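Local coordinates for protein diguanylate cyclase (Vibrio cholerae serotype O1, PDB 6EIB) that catalyses, through its GGDEF-type (GGEEF) domain, the magnesium-dependent condensation of two GTP molecules into cyclic di-GMP and takes part in biofilm formation, at residues C8-R11 and K12-D16; C58-A61 and K62-S66; F95-A98 and E99-R102; H128-D132 and I133-Y137; R139-Q142 and A143-K146. One frame throughout, in Å; residues are numbered along the deposited sequence.

Contact 1 (C8-R11 and K12-D16); sequences CNRR and KLWAD. With EDO (1,2-ethanediol), chain L; SO4 (sulfate ion), chain H.
N9 and L13 are joined through the backbone, L13 N donating to N9 O over 3.1 Å, and W14 N donates in the same i to i+4 pattern to R10 O, so the first turn of helix 10-27 closes here. N9 is the N-cap. With its CG anti to the backbone N (chi1 -178°), the amide reaches forward over the first turn, and OD1 takes K12 N on a lone pair in the carbonyl plane at 2.9 Å, N-H...O 153°. The K12 side chain runs roughly perpendicular to that of N9, its CD 3.6 Å from N9 CB. R10 lays its CG 3.5 Å from W14 NE1, with guanidinium and indole planes 58° apart; farther out, R10 NE donates to sulfate O4 at 2.8 Å in the guanidinium plane. R11 NH2 binds O2 of an ethanediol at 2.6 Å. Both bound molecules probably come from the crystallisation liquor. Inward, L13 and W14 lie on I83 of strand 81-87. Just before the cap, C8 is tied to C74 by a disulfide. The whole is a classical asparagine N-cap, starting a helix that packs on the sheet of the GGDEF domain.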
# COMPACT_ATOMS: atom_id res chain seq x y z
N CYS A 8 -2.01 1.68 -11.47
CA CYS A 8 -2.20 0.71 -10.39
C CYS A 8 -2.79 -0.60 -10.91
O CYS A 8 -3.47 -1.33 -10.17
CB CYS A 8 -3.08 1.29 -9.27
SG CYS A 8 -2.27 2.56 -8.20
N ASN A 9 -2.49 -0.91 -12.17
CA ASN A 9 -2.97 -2.13 -12.81
C ASN A 9 -2.44 -3.34 -12.05
O ASN A 9 -1.25 -3.41 -11.74
CB ASN A 9 -2.53 -2.19 -14.28
CG ASN A 9 -3.04 -3.43 -15.00
OD1 ASN A 9 -2.32 -4.43 -15.15
ND2 ASN A 9 -4.29 -3.37 -15.45
N ARG A 10 -3.34 -4.26 -11.67
CA ARG A 10 -2.94 -5.42 -10.87
C ARG A 10 -2.01 -6.36 -11.62
O ARG A 10 -1.01 -6.84 -11.08
CB ARG A 10 -4.19 -6.19 -10.40
CG ARG A 10 -3.88 -7.44 -9.60
CD ARG A 10 -5.17 -7.98 -8.97
NE ARG A 10 -6.22 -8.09 -9.97
CZ ARG A 10 -6.32 -9.08 -10.86
NH1 ARG A 10 -5.42 -10.06 -10.89
NH2 ARG A 10 -7.31 -9.08 -11.74
N ARG A 11 -2.37 -6.66 -12.85
CA ARG A 11 -1.55 -7.52 -13.69
C ARG A 11 -0.10 -7.02 -13.83
O ARG A 11 0.85 -7.80 -13.70
CB ARG A 11 -2.21 -7.66 -15.06
CG ARG A 11 -1.46 -8.51 -16.00
CD ARG A 11 -2.17 -8.59 -17.34
NE ARG A 11 -1.94 -9.89 -17.94
CZ ARG A 11 -2.88 -10.68 -18.44
NH1 ARG A 11 -4.16 -10.29 -18.45
NH2 ARG A 11 -2.54 -11.85 -18.97
N LYS A 12 0.05 -5.73 -14.12
CA LYS A 12 1.39 -5.15 -14.33
C LYS A 12 2.18 -5.14 -13.03
O LYS A 12 3.41 -5.27 -13.01
CB LYS A 12 1.28 -3.71 -14.83
CG LYS A 12 1.07 -3.56 -16.29
CD LYS A 12 0.33 -2.24 -16.51
CE LYS A 12 -0.27 -2.15 -17.92
NZ LYS A 12 -1.06 -0.88 -18.05
N LEU A 13 1.45 -4.94 -11.93
CA LEU A 13 2.08 -4.87 -10.62
C LEU A 13 2.80 -6.17 -10.31
O LEU A 13 3.98 -6.16 -9.92
CB LEU A 13 1.04 -4.56 -9.52
CG LEU A 13 1.59 -4.39 -8.08
CD1 LEU A 13 1.87 -5.70 -7.38
CD2 LEU A 13 2.88 -3.51 -8.08
N TRP A 14 2.09 -7.29 -10.43
CA TRP A 14 2.72 -8.54 -10.03
C TRP A 14 3.95 -8.82 -10.89
O TRP A 14 4.98 -9.27 -10.38
CB TRP A 14 1.75 -9.71 -10.11
CG TRP A 14 0.59 -9.67 -9.14
CD1 TRP A 14 -0.74 -9.75 -9.47
CD2 TRP A 14 0.64 -9.56 -7.71
NE1 TRP A 14 -1.52 -9.71 -8.34
CE2 TRP A 14 -0.70 -9.61 -7.24
CE3 TRP A 14 1.68 -9.44 -6.77
CZ2 TRP A 14 -1.03 -9.53 -5.89
CZ3 TRP A 14 1.34 -9.36 -5.40
CH2 TRP A 14 0.00 -9.42 -4.99
N ALA A 15 3.84 -8.57 -12.18
CA ALA A 15 4.98 -8.78 -13.09
C ALA A 15 6.13 -7.83 -12.77
O ALA A 15 7.28 -8.24 -12.76
CB ALA A 15 4.56 -8.63 -14.56
N ASP A 16 5.84 -6.55 -12.52
CA ASP A 16 6.90 -5.61 -12.15
C ASP A 16 7.53 -6.04 -10.82
O ASP A 16 8.76 -5.98 -10.64
CB ASP A 16 6.36 -4.17 -12.07
CG ASP A 16 6.12 -3.55 -13.45
OD1 ASP A 16 6.74 -4.03 -14.42
OD2 ASP A 16 5.31 -2.61 -13.56
C1 EDO L . -3.48 -14.58 -17.67
O1 EDO L . -3.84 -13.42 -16.91
C2 EDO L . -4.44 -14.72 -18.85
O2 EDO L . -4.09 -13.78 -19.88
S SO4 H . -9.25 -5.84 -8.47
O1 SO4 H . -9.99 -4.88 -9.27
O2 SO4 H . -9.07 -5.30 -7.13
O3 SO4 H . -9.98 -7.10 -8.38
O4 SO4 H . -7.94 -6.07 -9.08

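Contact 2 (C58-A61 and K62-S66); sequences CFLA and KLFQS
L60 and F64, one helical turn apart, make the tight side of this contact in helix 50-67. L60 CD1 comes within 3.4 Å of F64 CE1, and L60 CG lies 3.5 Å from F64 CZ, so the leucine branch meets the far end of the ring. A chi1 of -65° sets the F64 ring on the N-terminal side, folded back over the preceding turn; L60 O sits 3.3 Å above one ring face, displaced toward the rim. The same oxygen accepts F64 N at 3.0 Å, so it serves the helix bond and the ring face at once. L63 CD2 adds a looser apolar touch, 4.0 Å from F59 CE2. Outside the helix, F64 meets F82 edge-to-face, while I101 and F105 of helix 91-107 pack against the L60, L63 and F64 side.

The solvent side is built differently. K62 is exposed, and its chain, bent at both chi3 and chi4, doubles back toward the preceding turn until NZ stands 3.8 Å from C58 CB. The lysine thus lies along the helix surface instead of extending outward. Q65 is also exposed, and its N donates to A61 O across a weak bond of 3.5 Å. Helix 4-7 approaches this flank through L4, on C58 and A61, and L7, on Q65. F59, partly exposed, has aromatic partners beyond the helix, stacking with H108 and meeting F110 edge-to-face. The arrangement is that of an amphipathic helix laid on a beta-sheet; here L60 touches I38, so the apolar face lies beside strand 31-38, which probably carries part of the magnesium site.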
# COMPACT_ATOMS: atom_id res chain seq x y z
N CYS A 58 -9.26 6.86 -6.27
CA CYS A 58 -8.49 7.72 -7.15
C CYS A 58 -7.60 8.70 -6.40
O CYS A 58 -6.43 8.85 -6.74
CB CYS A 58 -9.42 8.49 -8.08
SG CYS A 58 -10.00 7.47 -9.42
N PHE A 59 -8.16 9.33 -5.37
CA PHE A 59 -7.40 10.21 -4.49
C PHE A 59 -6.24 9.47 -3.83
O PHE A 59 -5.14 10.02 -3.69
CB PHE A 59 -8.29 10.84 -3.42
CG PHE A 59 -7.54 11.67 -2.43
CD1 PHE A 59 -7.23 12.99 -2.70
CD2 PHE A 59 -7.07 11.11 -1.24
CE1 PHE A 59 -6.50 13.76 -1.80
CE2 PHE A 59 -6.34 11.87 -0.34
CZ PHE A 59 -6.05 13.18 -0.62
N LEU A 60 -6.48 8.23 -3.40
CA LEU A 60 -5.43 7.45 -2.73
C LEU A 60 -4.28 7.17 -3.69
O LEU A 60 -3.09 7.27 -3.32
CB LEU A 60 -5.97 6.13 -2.18
CG LEU A 60 -4.93 5.27 -1.46
CD1 LEU A 60 -4.27 6.03 -0.32
CD2 LEU A 60 -5.55 3.93 -0.93
N ALA A 61 -4.63 6.83 -4.93
CA ALA A 61 -3.63 6.61 -5.96
C ALA A 61 -2.85 7.91 -6.22
O ALA A 61 -1.61 7.88 -6.32
CB ALA A 61 -4.27 6.12 -7.25
N LYS A 62 -3.56 9.03 -6.33
CA LYS A 62 -2.89 10.32 -6.52
C LYS A 62 -1.95 10.59 -5.35
O LYS A 62 -0.81 11.04 -5.52
CB LYS A 62 -3.90 11.46 -6.65
CG LYS A 62 -4.68 11.48 -7.95
CD LYS A 62 -5.54 12.76 -8.11
CE LYS A 62 -6.74 12.86 -7.15
NZ LYS A 62 -7.85 11.90 -7.50
N LEU A 63 -2.42 10.24 -4.17
CA LEU A 63 -1.66 10.43 -2.94
C LEU A 63 -0.34 9.65 -2.94
O LEU A 63 0.68 10.20 -2.50
CB LEU A 63 -2.50 10.00 -1.73
CG LEU A 63 -1.99 10.37 -0.34
CD1 LEU A 63 -1.67 11.89 -0.25
CD2 LEU A 63 -3.00 9.93 0.75
N PHE A 64 -0.35 8.42 -3.47
CA PHE A 64 0.87 7.63 -3.53
C PHE A 64 1.95 8.40 -4.30
O PHE A 64 3.10 8.49 -3.85
CB PHE A 64 0.64 6.28 -4.22
CG PHE A 64 -0.30 5.37 -3.48
CD1 PHE A 64 -0.52 5.51 -2.12
CD2 PHE A 64 -0.91 4.32 -4.16
CE1 PHE A 64 -1.36 4.63 -1.45
CE2 PHE A 64 -1.76 3.43 -3.50
CZ PHE A 64 -1.98 3.59 -2.14
N GLN A 65 1.58 8.92 -5.46
CA GLN A 65 2.48 9.71 -6.30
C GLN A 65 3.06 10.94 -5.60
O GLN A 65 4.26 11.22 -5.71
CB GLN A 65 1.77 10.18 -7.56
CG GLN A 65 1.47 9.12 -8.60
CD GLN A 65 0.72 9.70 -9.81
OE1 GLN A 65 -0.46 9.40 -10.02
NE2 GLN A 65 1.38 10.57 -10.57
N SER A 66 2.19 11.69 -4.94
CA SER A 66 2.56 12.93 -4.26
C SER A 66 3.55 12.69 -3.13
O SER A 66 4.52 13.44 -2.96
CB SER A 66 1.30 13.61 -3.71
OG SER A 66 1.64 14.67 -2.84

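Contact 3 (F95-A98 and E99-R102); sequences FHLA and EQIR. With ACT (acetate ion), chain P.
E99 presents two chemically different surfaces: its CG lies over the face of F95, while its carboxylate gives a single oxygen to two nitrogens of R102. The first is a CH-pi contact, with E99 CG 4.2 Å from the centroid of the F95 ring and 26° off the ring normal. The side chains run alongside and point the same way, but the carboxylate plane is turned 80° from the ring plane, and E99 OE2 reaches F95 CZ at 3.5 Å. The bend at chi2 of E99 (-70°) permits this, curling the acid back beside the ring.

R102 approaches side-on. R102 NE reaches E99 OE1 at 2.6 Å, a salt bridge, from the syn side but tilted out of the carboxylate plane, and R102 NH2 meets the same oxygen at 2.7 Å, nearly on the line of the C-O bond. The two donors come from opposite faces of the carboxylate plane, while OE1 stays close to the guanidinium plane. On its outer edge, R102 NH2 also binds acetate OXT at 2.8 Å, probably a crystallisation component, and NH1 is bound by N153 OD1.

Along the other side of helix 91-107, L97 CD2 touches Q100 OE1 at 3.8 Å, and I101 faces inward onto helix 50-67 and strand 81-87. F95 and R102 both rest on C155 of strand 154-157. Two bonds to one oxygen still allow pivoting, so N153 and, in this crystal, the acetate probably help fix the guanidinium. The cation beside E99 probably favours its ionised form, while the CH-pi contact keeps its methylene part against the ring.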
# COMPACT_ATOMS: atom_id res chain seq x y z
N PHE A 95 8.40 2.38 5.70
CA PHE A 95 7.51 2.54 6.82
C PHE A 95 7.15 4.02 6.99
O PHE A 95 5.97 4.39 7.13
CB PHE A 95 8.15 2.00 8.09
CG PHE A 95 7.27 2.12 9.30
CD1 PHE A 95 6.22 1.23 9.52
CD2 PHE A 95 7.47 3.14 10.21
CE1 PHE A 95 5.39 1.36 10.64
CE2 PHE A 95 6.66 3.28 11.34
CZ PHE A 95 5.62 2.39 11.55
N HIS A 96 8.17 4.87 6.93
CA HIS A 96 7.93 6.29 7.05
C HIS A 96 7.00 6.79 5.94
O HIS A 96 6.07 7.55 6.20
CB HIS A 96 9.24 7.06 7.01
CG HIS A 96 10.09 6.85 8.22
ND1 HIS A 96 9.55 6.65 9.47
CD2 HIS A 96 11.44 6.86 8.38
CE1 HIS A 96 10.54 6.53 10.35
NE2 HIS A 96 11.69 6.66 9.72
N LEU A 97 7.22 6.34 4.71
CA LEU A 97 6.34 6.70 3.62
C LEU A 97 4.93 6.21 3.88
O LEU A 97 3.93 6.92 3.65
CB LEU A 97 6.84 6.13 2.31
CG LEU A 97 8.19 6.72 1.88
CD1 LEU A 97 8.70 5.95 0.67
CD2 LEU A 97 8.09 8.25 1.62
N ALA A 98 4.83 5.00 4.39
CA ALA A 98 3.51 4.45 4.65
C ALA A 98 2.77 5.29 5.66
O ALA A 98 1.57 5.55 5.48
CB ALA A 98 3.62 3.02 5.11
N GLU A 99 3.47 5.74 6.71
CA GLU A 99 2.85 6.56 7.74
C GLU A 99 2.35 7.90 7.21
O GLU A 99 1.30 8.40 7.64
CB GLU A 99 3.81 6.81 8.91
CG GLU A 99 4.00 5.67 9.90
CD GLU A 99 2.75 5.41 10.78
OE1 GLU A 99 1.72 6.10 10.66
OE2 GLU A 99 2.83 4.52 11.65
N GLN A 100 3.14 8.50 6.31
CA GLN A 100 2.77 9.77 5.68
C GLN A 100 1.51 9.58 4.83
O GLN A 100 0.62 10.43 4.82
CB GLN A 100 3.91 10.31 4.83
CG GLN A 100 5.11 10.80 5.62
CD GLN A 100 6.17 11.42 4.74
OE1 GLN A 100 6.37 10.99 3.60
NE2 GLN A 100 6.86 12.44 5.25
N ILE A 101 1.45 8.48 4.08
CA ILE A 101 0.25 8.20 3.30
C ILE A 101 -0.97 8.03 4.24
O ILE A 101 -2.04 8.56 3.95
CB ILE A 101 0.43 6.92 2.44
CG1 ILE A 101 1.49 7.15 1.36
CG2 ILE A 101 -0.91 6.44 1.79
CD1 ILE A 101 2.08 5.86 0.87
N ARG A 102 -0.80 7.26 5.33
CA ARG A 102 -1.88 7.03 6.30
C ARG A 102 -2.40 8.36 6.83
O ARG A 102 -3.62 8.59 6.90
CB ARG A 102 -1.39 6.15 7.47
CG ARG A 102 -2.47 5.87 8.51
CD ARG A 102 -1.94 5.27 9.82
NE ARG A 102 -0.90 6.07 10.44
CZ ARG A 102 -1.10 7.24 11.05
NH1 ARG A 102 -2.31 7.78 11.10
NH2 ARG A 102 -0.08 7.87 11.59
C ACT P . -1.47 10.81 13.57
O ACT P . -2.09 10.75 14.66
OXT ACT P . -0.55 9.99 13.42
CH3 ACT P . -1.81 11.83 12.52

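Contact 4 (H128-D132 and I133-Y137); sequences HGDHD and IADIY. With EDO (1,2-ethanediol), chain O.
D135 is turned back toward the chain that precedes its helix, a chi1 of -72° placing its CG opposite the carbonyl carbon, and OD2 collects two backbone N-H groups. H131 N points at it almost straight, 2.8 Å and 174°, nearly along the C-O axis, whereas D132 N arrives at 3.2 Å from above the carboxylate plane. D132 in turn caps the first turn of the helix. Its CG lies opposite its own N, an orientation that brings OD1 to A134 N at 2.8 Å on the anti lone pair; its other oxygen, OD2, forms a salt bridge to R18 of helix 10-27.

D130 and D135 run antiparallel past one another, their carboxylate planes only 25° apart. D130 OD1 lies 3.4 Å from D135 CB, but the charged oxygens D130 OD1 and D135 OD2 remain 4.3 Å apart. This like-charge proximity is probably eased by R139 and the N-H of H127, both bound to D130 OD2. I136 lies across D130, its CG1 3.4 Å from D130 OD2. At the outer end, an ethanediol, probably from the crystallisation liquor, binds H128 O weakly.

The reciprocal bonds, D132 OD1 to the first turn and D135 OD2 back to D132 N, define a capping box, which starts helix 133-148 after the loop that leaves strand 119-125.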
# COMPACT_ATOMS: atom_id res chain seq x y z
N HIS A 128 16.85 -12.36 3.02
CA HIS A 128 17.73 -13.32 2.32
C HIS A 128 17.13 -14.70 1.97
O HIS A 128 17.37 -15.22 0.88
CB HIS A 128 19.01 -13.46 3.13
CG HIS A 128 19.85 -12.23 3.09
ND1 HIS A 128 20.37 -11.72 1.91
CD2 HIS A 128 20.20 -11.34 4.06
CE1 HIS A 128 21.02 -10.60 2.16
NE2 HIS A 128 20.94 -10.35 3.46
N GLY A 129 16.34 -15.28 2.84
CA GLY A 129 15.79 -16.59 2.52
C GLY A 129 14.64 -16.59 1.52
O GLY A 129 14.11 -17.66 1.20
N ASP A 130 14.22 -15.41 1.06
CA ASP A 130 13.09 -15.30 0.13
C ASP A 130 13.33 -15.93 -1.24
O ASP A 130 14.40 -15.76 -1.83
CB ASP A 130 12.73 -13.83 -0.11
CG ASP A 130 12.15 -13.15 1.12
OD1 ASP A 130 11.80 -13.85 2.10
OD2 ASP A 130 12.02 -11.89 1.10
N HIS A 131 12.31 -16.60 -1.79
CA HIS A 131 12.45 -17.14 -3.14
C HIS A 131 11.32 -16.71 -4.05
O HIS A 131 11.33 -17.01 -5.23
CB HIS A 131 12.57 -18.67 -3.12
CG HIS A 131 13.69 -19.13 -2.23
ND1 HIS A 131 13.47 -19.87 -1.09
CD2 HIS A 131 15.01 -18.90 -2.29
CE1 HIS A 131 14.64 -20.10 -0.50
NE2 HIS A 131 15.58 -19.51 -1.21
N ASP A 132 10.34 -16.01 -3.49
CA ASP A 132 9.23 -15.58 -4.33
C ASP A 132 8.71 -14.26 -3.82
O ASP A 132 8.95 -13.95 -2.66
CB ASP A 132 8.13 -16.65 -4.35
CG ASP A 132 7.14 -16.42 -5.46
OD1 ASP A 132 6.16 -15.66 -5.26
OD2 ASP A 132 7.35 -16.96 -6.57
N ILE A 133 8.04 -13.48 -4.67
CA ILE A 133 7.44 -12.24 -4.14
C ILE A 133 6.42 -12.62 -3.07
O ILE A 133 6.14 -11.83 -2.17
CB ILE A 133 6.77 -11.39 -5.25
CG1 ILE A 133 5.76 -12.24 -6.02
CG2 ILE A 133 7.87 -10.78 -6.21
CD1 ILE A 133 4.83 -11.42 -6.88
N ALA A 134 5.87 -13.84 -3.13
CA ALA A 134 4.87 -14.24 -2.13
C ALA A 134 5.48 -14.27 -0.72
O ALA A 134 4.78 -14.07 0.27
CB ALA A 134 4.24 -15.64 -2.49
N ASP A 135 6.78 -14.52 -0.60
CA ASP A 135 7.42 -14.47 0.73
C ASP A 135 7.36 -13.06 1.33
O ASP A 135 7.30 -12.90 2.56
CB ASP A 135 8.88 -14.90 0.69
CG ASP A 135 9.06 -16.41 0.44
OD1 ASP A 135 8.32 -17.19 1.09
OD2 ASP A 135 9.93 -16.77 -0.39
N ILE A 136 7.48 -12.06 0.47
CA ILE A 136 7.44 -10.65 0.92
C ILE A 136 6.00 -10.23 1.22
O ILE A 136 5.72 -9.68 2.29
CB ILE A 136 8.05 -9.69 -0.12
CG1 ILE A 136 9.50 -10.09 -0.41
CG2 ILE A 136 8.05 -8.22 0.39
CD1 ILE A 136 10.24 -9.15 -1.46
N TYR A 137 5.10 -10.50 0.28
CA TYR A 137 3.69 -10.16 0.43
C TYR A 137 3.10 -10.77 1.70
O TYR A 137 2.30 -10.13 2.41
CB TYR A 137 2.86 -10.64 -0.78
CG TYR A 137 1.38 -10.36 -0.56
CD1 TYR A 137 0.89 -9.06 -0.68
CD2 TYR A 137 0.51 -11.34 -0.09
CE1 TYR A 137 -0.46 -8.75 -0.42
CE2 TYR A 137 -0.85 -11.04 0.19
CZ TYR A 137 -1.32 -9.74 0.00
OH TYR A 137 -2.65 -9.38 0.26
C1 EDO O . 21.50 -14.39 0.57
O1 EDO O . 21.87 -14.63 1.93
C2 EDO O . 20.24 -15.19 0.26
O2 EDO O . 19.53 -14.62 -0.84

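Contact 5 (R139-Q142 and A143-K146); sequences RSDQ and ALYK. With SO4 (sulfate ion), chain G.
Y145 meets D141 one turn back on helix 133-148, and the tyrosine can be followed outward atom by atom. Its CB stands 3.8 Å from D141 O, the carbonyl that also accepts Y145 N. CG keeps a similar separation from that oxygen, but CD1 closes to 3.2 Å of D141 O, which lies at the ring edge in its plane. At chi1 -80° the ring stands opposite the carbonyl carbon of its own residue, which brings this edge alongside the D141 oxygen. One atom farther, CE1 reaches D141 OD1 at 3.3 Å, the carboxylate oxygen coming from out of the ring plane; carboxylate and ring planes are 85° apart. CZ and the terminal OH lie farther from D141 than CE1 does. The place of D141 O, beside the slightly positive C-H rim, is probably mildly favourable electrostatically.

Helix 133-148 is the crossover of the beta-alpha-beta unit that joins parallel strands 119-125 and 154-157. Its inner side carries L144, which touches S35 and D37 of strand 31-38, D37 being a magnesium-binding position by similarity, and S140, whose OG bonds to S35 OG. Besides its salt bridge to D130, R139 donates through NE to S124 OG and through NH2 to S125 O.

Toward the other flank, Q142 runs extended and crosses K146 at a slant, with Q142 OE1 4.0 Å from K146 NZ, too far for a hydrogen bond. Q142 NE2 turns instead to a sulfate, probably from the crystallisation liquor, and donates to O1 at 3.0 Å with a 160° angle; R138 and Y158 bind the same ion.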
# COMPACT_ATOMS: atom_id res chain seq x y z
N ARG A 139 4.54 -11.26 4.48
CA ARG A 139 4.96 -10.47 5.64
C ARG A 139 4.27 -9.10 5.67
O ARG A 139 3.85 -8.65 6.74
CB ARG A 139 6.48 -10.32 5.67
CG ARG A 139 7.25 -11.62 5.99
CD ARG A 139 8.69 -11.33 6.21
NE ARG A 139 9.27 -10.74 5.01
CZ ARG A 139 9.98 -11.43 4.11
NH1 ARG A 139 10.22 -12.73 4.30
NH2 ARG A 139 10.49 -10.82 3.04
N SER A 140 4.13 -8.42 4.54
CA SER A 140 3.45 -7.13 4.58
C SER A 140 1.97 -7.35 4.85
O SER A 140 1.35 -6.56 5.55
CB SER A 140 3.66 -6.29 3.31
OG SER A 140 3.10 -6.87 2.14
N ASP A 141 1.40 -8.42 4.31
CA ASP A 141 -0.01 -8.72 4.53
C ASP A 141 -0.23 -9.01 6.02
O ASP A 141 -1.23 -8.58 6.61
CB ASP A 141 -0.45 -9.90 3.64
CG ASP A 141 -1.98 -10.13 3.64
OD1 ASP A 141 -2.75 -9.15 3.77
OD2 ASP A 141 -2.42 -11.30 3.52
N GLN A 142 0.70 -9.74 6.64
CA GLN A 142 0.53 -10.07 8.06
C GLN A 142 0.67 -8.86 8.98
O GLN A 142 -0.05 -8.71 9.97
CB GLN A 142 1.55 -11.14 8.50
CG GLN A 142 1.24 -11.72 9.85
CD GLN A 142 2.36 -12.56 10.42
OE1 GLN A 142 3.08 -12.11 11.31
NE2 GLN A 142 2.55 -13.77 9.89
N ALA A 143 1.59 -7.98 8.61
CA ALA A 143 1.78 -6.72 9.31
C ALA A 143 0.57 -5.85 9.14
O ALA A 143 0.21 -5.11 10.05
CB ALA A 143 3.11 -5.97 8.79
N LEU A 144 -0.06 -5.89 7.97
CA LEU A 144 -1.30 -5.14 7.77
C LEU A 144 -2.39 -5.62 8.73
O LEU A 144 -3.01 -4.84 9.46
CB LEU A 144 -1.74 -5.28 6.30
CG LEU A 144 -3.17 -4.84 5.92
CD1 LEU A 144 -3.43 -3.32 6.19
CD2 LEU A 144 -3.39 -5.10 4.42
N TYR A 145 -2.58 -6.94 8.79
CA TYR A 145 -3.61 -7.47 9.68
C TYR A 145 -3.25 -7.30 11.14
O TYR A 145 -4.14 -7.18 12.01
CB TYR A 145 -3.96 -8.94 9.27
CG TYR A 145 -4.92 -8.87 8.08
CD1 TYR A 145 -4.45 -8.55 6.81
CD2 TYR A 145 -6.31 -9.02 8.26
CE1 TYR A 145 -5.29 -8.41 5.73
CE2 TYR A 145 -7.19 -8.90 7.17
CZ TYR A 145 -6.67 -8.58 5.91
OH TYR A 145 -7.49 -8.44 4.79
N LYS A 146 -1.96 -7.28 11.44
CA LYS A 146 -1.52 -6.99 12.81
C LYS A 146 -1.91 -5.53 13.15
O LYS A 146 -2.44 -5.24 14.23
CB LYS A 146 -0.02 -7.23 12.91
CG LYS A 146 0.64 -7.18 14.27
CD LYS A 146 2.19 -7.32 14.11
CE LYS A 146 2.58 -8.49 13.17
NZ LYS A 146 4.03 -8.48 12.65
S SO4 G . 5.74 -16.29 11.10
O1 SO4 G . 5.11 -15.24 10.30
O2 SO4 G . 5.82 -15.84 12.48
O3 SO4 G . 4.92 -17.50 11.05
O4 SO4 G . 7.07 -16.54 10.57

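Along the chain the contacts run in series, 1 to 5, all within the GGDEF domain. Contacts 1, 2 and 3 belong to helices 10-27, 50-67 and 91-107; contacts 4 and 5 share helix 133-148, the first at its start. Centres of contacts 2 and 3 are about 13 Å apart, and I101 packs on L60, L63 and F64. Contact 1 touches contact 2 through C8 and A61, and contact 4 through W14 and I133. A D130-R139 salt bridge joins contacts 4 and 5, whereas contacts 2 and 4, about 27 Å between centres, lie on opposite sides of the chain's centre. Together they place helices around the mixed sheet, whose strand 31-38 carries two positions inferred by similarity to bind magnesium.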